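Local atomic coordinates of chorismatase (Streptomyces hygroscopicus, PDB entry 4BPS), a protein that hydrolyses chorismate to pyruvate and a dihydroxycyclohexadiene carboxylic acid, a step in the biosynthesis of the immunosuppressants FK506 and FK520. Residues W76-I90 with A93-T105. Sequence-based numbering, arbitrary orientation.
Sequences WHAQRPVESGMDNGI and ARTDAYLFGVVRT
Arg94 O takes two backbone N-H groups, from Val82 just before strand 83-87 and from Glu83 at its start: a sound bond from Val82 N at 2.8 Å and a weak one from Glu83 N at 3.5 Å. Arg94 N bonds back to Glu83 O at 2.9 Å. Two residues set against one make this a classic beta bulge. On the face of the sheet that Glu83 shares, the Arg94 side chain leaves with CG between the backbone N and the carbonyl carbon (chi1 70°) and then runs extended, so that NE donates to the anti lone pair of Glu83 OE1 at 2.8 Å, a salt bridge, with OE1 lying in the guanidinium plane. The carboxylate stands steeply to that plane, at 78°, while Val82 CG2 lies over one guanidinium face, 3.5 Å from NH1. NH1 is also hydrogen-bonded to Tyr131 OH.

The bulge opens the hairpin of strands 83-87 and 90-94, closed at its far end by a type I' turn from Asp87 to Ile90; strand 83-87 is an edge strand of a six-stranded sheet in this YjgF-type fold. At the end of the turn, Ile90 CG1 packs on Val103 CB at 3.6 Å, and a water joins Gly89 O to Arg104 N.

At the other end, Thr95 CG2 sits against Gln79 CG (3.8 Å), and one water links Thr95 OG1 to Gln79 OE1, which also accepts from Thr18 N. Deeper in, Trp76 CD1 meets Phe100 CE1 at 3.6 Å, the rings near parallel but slid apart.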
# COMPACT_ATOMS: atom_id res chain seq x y z
N TRP A 76 8.49 -5.72 6.97
CA TRP A 76 9.22 -4.47 6.71
C TRP A 76 10.43 -4.40 7.63
O TRP A 76 10.38 -4.78 8.81
CB TRP A 76 8.28 -3.27 6.86
CG TRP A 76 7.41 -3.22 5.65
CD1 TRP A 76 6.18 -3.77 5.50
CD2 TRP A 76 7.80 -2.70 4.38
NE1 TRP A 76 5.75 -3.59 4.19
CE2 TRP A 76 6.74 -2.95 3.49
CE3 TRP A 76 8.94 -2.05 3.91
CZ2 TRP A 76 6.79 -2.55 2.15
CZ3 TRP A 76 8.98 -1.65 2.58
CH2 TRP A 76 7.91 -1.90 1.72
N HIS A 77 11.51 -3.91 7.05
CA HIS A 77 12.83 -3.82 7.67
C HIS A 77 13.40 -2.42 7.48
O HIS A 77 13.04 -1.72 6.52
CB HIS A 77 13.80 -4.76 6.95
CG HIS A 77 13.51 -6.21 7.11
ND1 HIS A 77 14.27 -7.02 7.92
CD2 HIS A 77 12.58 -7.02 6.53
CE1 HIS A 77 13.81 -8.27 7.84
NE2 HIS A 77 12.78 -8.28 7.02
N ALA A 78 14.35 -2.05 8.33
CA ALA A 78 15.21 -0.91 8.01
C ALA A 78 16.56 -1.13 8.67
O ALA A 78 17.50 -1.56 8.02
CB ALA A 78 14.56 0.42 8.43
N GLN A 79 16.64 -0.82 9.95
CA GLN A 79 17.76 -1.22 10.78
C GLN A 79 17.19 -1.41 12.18
O GLN A 79 15.98 -1.28 12.37
CB GLN A 79 18.90 -0.20 10.74
CG GLN A 79 18.60 1.15 11.30
CD GLN A 79 19.62 2.20 10.82
OE1 GLN A 79 19.31 3.01 9.94
NE2 GLN A 79 20.81 2.21 11.42
N ARG A 80 18.04 -1.76 13.15
CA ARG A 80 17.55 -2.04 14.48
C ARG A 80 16.63 -0.93 15.00
O ARG A 80 17.05 0.20 15.12
CB ARG A 80 18.78 -2.17 15.40
CG ARG A 80 18.46 -2.36 16.87
CD ARG A 80 19.72 -2.54 17.74
NE ARG A 80 20.77 -1.53 17.50
CZ ARG A 80 20.78 -0.30 18.03
NH1 ARG A 80 19.81 0.09 18.85
NH2 ARG A 80 21.78 0.54 17.78
N PRO A 81 15.37 -1.26 15.32
CA PRO A 81 14.52 -0.19 15.84
C PRO A 81 15.01 0.29 17.19
O PRO A 81 15.48 -0.49 18.04
CB PRO A 81 13.16 -0.87 15.98
CG PRO A 81 13.19 -1.96 14.91
CD PRO A 81 14.60 -2.46 14.97
N VAL A 82 14.86 1.59 17.40
CA VAL A 82 15.32 2.20 18.63
C VAL A 82 14.22 2.36 19.68
O VAL A 82 14.53 2.51 20.87
CB VAL A 82 15.98 3.59 18.36
CG1 VAL A 82 17.17 3.41 17.39
CG2 VAL A 82 15.00 4.63 17.86
N GLU A 83 12.96 2.33 19.25
CA GLU A 83 11.83 2.46 20.17
C GLU A 83 10.59 1.93 19.48
O GLU A 83 10.47 2.09 18.25
CB GLU A 83 11.60 3.93 20.55
CG GLU A 83 10.58 4.11 21.66
CD GLU A 83 10.26 5.57 21.97
OE1 GLU A 83 10.40 6.44 21.09
OE2 GLU A 83 9.87 5.84 23.14
N SER A 84 9.68 1.34 20.25
CA SER A 84 8.37 0.93 19.76
C SER A 84 7.32 1.34 20.77
O SER A 84 7.65 1.59 21.94
CB SER A 84 8.35 -0.58 19.58
OG SER A 84 9.39 -0.95 18.71
N GLY A 85 6.06 1.38 20.35
CA GLY A 85 4.99 1.71 21.27
C GLY A 85 3.64 1.53 20.62
O GLY A 85 3.54 1.08 19.48
N MSE A 86 2.61 1.85 21.39
CA MSE A 86 1.24 1.85 20.90
C MSE A 86 0.57 3.14 21.36
O MSE A 86 0.61 3.47 22.56
CB MSE A 86 0.49 0.65 21.43
CG MSE A 86 0.73 -0.67 20.70
SE MSE A 86 -0.81 -1.92 20.64
CE MSE A 86 -2.17 -0.73 21.36
N ASP A 87 -0.06 3.86 20.43
CA ASP A 87 -0.75 5.10 20.75
C ASP A 87 -1.99 5.17 19.89
O ASP A 87 -1.90 5.03 18.68
CB ASP A 87 0.14 6.30 20.42
CG ASP A 87 1.27 6.46 21.40
OD1 ASP A 87 1.02 7.05 22.48
OD2 ASP A 87 2.39 5.99 21.12
N ASN A 88 -3.14 5.39 20.52
CA ASN A 88 -4.39 5.56 19.78
C ASN A 88 -4.68 4.41 18.83
O ASN A 88 -5.20 4.63 17.73
CB ASN A 88 -4.36 6.89 19.01
CG ASN A 88 -4.37 8.09 19.93
OD1 ASN A 88 -5.19 8.18 20.84
ND2 ASN A 88 -3.45 9.02 19.69
N GLY A 89 -4.35 3.18 19.25
CA GLY A 89 -4.58 2.00 18.43
C GLY A 89 -3.48 1.70 17.43
O GLY A 89 -3.53 0.68 16.78
N ILE A 90 -2.52 2.61 17.28
CA ILE A 90 -1.45 2.44 16.32
C ILE A 90 -0.27 1.77 17.01
O ILE A 90 0.29 2.35 17.96
CB ILE A 90 -0.98 3.80 15.74
CG1 ILE A 90 -2.14 4.62 15.17
CG2 ILE A 90 0.11 3.56 14.68
CD1 ILE A 90 -1.78 6.10 14.92
N ALA A 93 6.95 1.12 15.35
CA ALA A 93 8.37 0.96 15.64
C ALA A 93 9.12 1.99 14.83
O ALA A 93 8.76 2.25 13.67
CB ALA A 93 8.86 -0.44 15.27
N ARG A 94 10.17 2.57 15.40
CA ARG A 94 10.95 3.58 14.69
C ARG A 94 12.43 3.26 14.79
O ARG A 94 12.92 2.74 15.81
CB ARG A 94 10.68 4.98 15.26
CG ARG A 94 11.26 5.23 16.66
CD ARG A 94 10.77 6.59 17.25
NE ARG A 94 11.46 6.85 18.53
CZ ARG A 94 12.69 7.36 18.63
NH1 ARG A 94 13.35 7.74 17.55
NH2 ARG A 94 13.27 7.48 19.82
N THR A 95 13.14 3.60 13.72
CA THR A 95 14.58 3.83 13.79
C THR A 95 14.76 5.34 13.95
O THR A 95 13.78 6.07 13.98
CB THR A 95 15.28 3.35 12.53
OG1 THR A 95 14.87 4.17 11.43
CG2 THR A 95 14.98 1.88 12.26
N ASP A 96 15.98 5.85 14.06
CA ASP A 96 16.10 7.30 14.13
C ASP A 96 15.59 7.98 12.86
O ASP A 96 15.08 9.11 12.95
CB ASP A 96 17.53 7.72 14.47
CG ASP A 96 17.86 7.46 15.94
OD1 ASP A 96 16.95 7.48 16.80
OD2 ASP A 96 19.05 7.28 16.27
N ALA A 97 15.63 7.30 11.72
CA ALA A 97 15.26 7.92 10.44
C ALA A 97 13.88 7.56 9.90
O ALA A 97 13.35 8.34 9.08
CB ALA A 97 16.32 7.60 9.39
N TYR A 98 13.30 6.42 10.29
CA TYR A 98 12.05 5.95 9.69
C TYR A 98 11.11 5.36 10.75
O TYR A 98 11.54 4.93 11.82
CB TYR A 98 12.31 4.90 8.59
CG TYR A 98 13.18 5.45 7.49
CD1 TYR A 98 12.65 6.31 6.51
CD2 TYR A 98 14.54 5.15 7.42
CE1 TYR A 98 13.49 6.84 5.52
CE2 TYR A 98 15.35 5.68 6.43
CZ TYR A 98 14.82 6.51 5.48
OH TYR A 98 15.60 7.06 4.47
N LEU A 99 9.83 5.33 10.41
CA LEU A 99 8.75 4.87 11.30
C LEU A 99 7.83 3.93 10.50
O LEU A 99 7.50 4.20 9.34
CB LEU A 99 7.95 6.09 11.75
CG LEU A 99 6.67 5.91 12.55
CD1 LEU A 99 7.00 5.36 13.90
CD2 LEU A 99 5.89 7.25 12.69
N PHE A 100 7.43 2.83 11.14
CA PHE A 100 6.42 1.90 10.61
C PHE A 100 5.27 1.85 11.60
O PHE A 100 5.51 1.69 12.78
CB PHE A 100 7.04 0.51 10.46
CG PHE A 100 6.08 -0.55 9.99
CD1 PHE A 100 5.79 -0.69 8.65
CD2 PHE A 100 5.49 -1.43 10.87
CE1 PHE A 100 4.91 -1.68 8.20
CE2 PHE A 100 4.61 -2.42 10.42
CZ PHE A 100 4.33 -2.53 9.09
N GLY A 101 4.04 1.94 11.10
CA GLY A 101 2.87 1.83 11.97
C GLY A 101 1.75 1.04 11.34
O GLY A 101 1.62 0.94 10.11
N VAL A 102 0.90 0.49 12.21
CA VAL A 102 -0.25 -0.29 11.81
C VAL A 102 -1.41 0.02 12.75
O VAL A 102 -1.20 0.10 13.96
CB VAL A 102 0.12 -1.81 12.02
CG1 VAL A 102 -1.03 -2.72 11.65
CG2 VAL A 102 1.42 -2.21 11.31
N VAL A 103 -2.61 0.17 12.20
CA VAL A 103 -3.78 0.51 13.01
C VAL A 103 -5.01 0.01 12.27
O VAL A 103 -5.01 -0.08 11.04
CB VAL A 103 -3.85 2.04 13.24
CG1 VAL A 103 -3.87 2.84 11.92
CG2 VAL A 103 -5.03 2.42 14.12
N ARG A 104 -6.07 -0.36 12.99
CA ARG A 104 -7.29 -0.80 12.33
C ARG A 104 -8.53 -0.37 13.07
O ARG A 104 -8.47 -0.02 14.26
CB ARG A 104 -7.23 -2.32 12.08
CG ARG A 104 -7.30 -3.17 13.34
CD ARG A 104 -6.90 -4.62 13.09
NE ARG A 104 -7.80 -5.23 12.12
CZ ARG A 104 -7.44 -6.08 11.16
NH1 ARG A 104 -6.20 -6.56 11.09
NH2 ARG A 104 -8.35 -6.50 10.30
N THR A 105 -9.66 -0.41 12.36
CA THR A 105 -10.96 -0.12 12.93
C THR A 105 -11.90 -1.26 12.56
O THR A 105 -11.78 -1.84 11.50
CB THR A 105 -11.46 1.24 12.48
OG1 THR A 105 -12.65 1.57 13.20
CG2 THR A 105 -11.76 1.28 10.97
O HOH W 1 16.63 3.46 9.43
O HOH W 2 18.02 5.37 11.45
O HOH W 3 -5.74 -0.77 15.95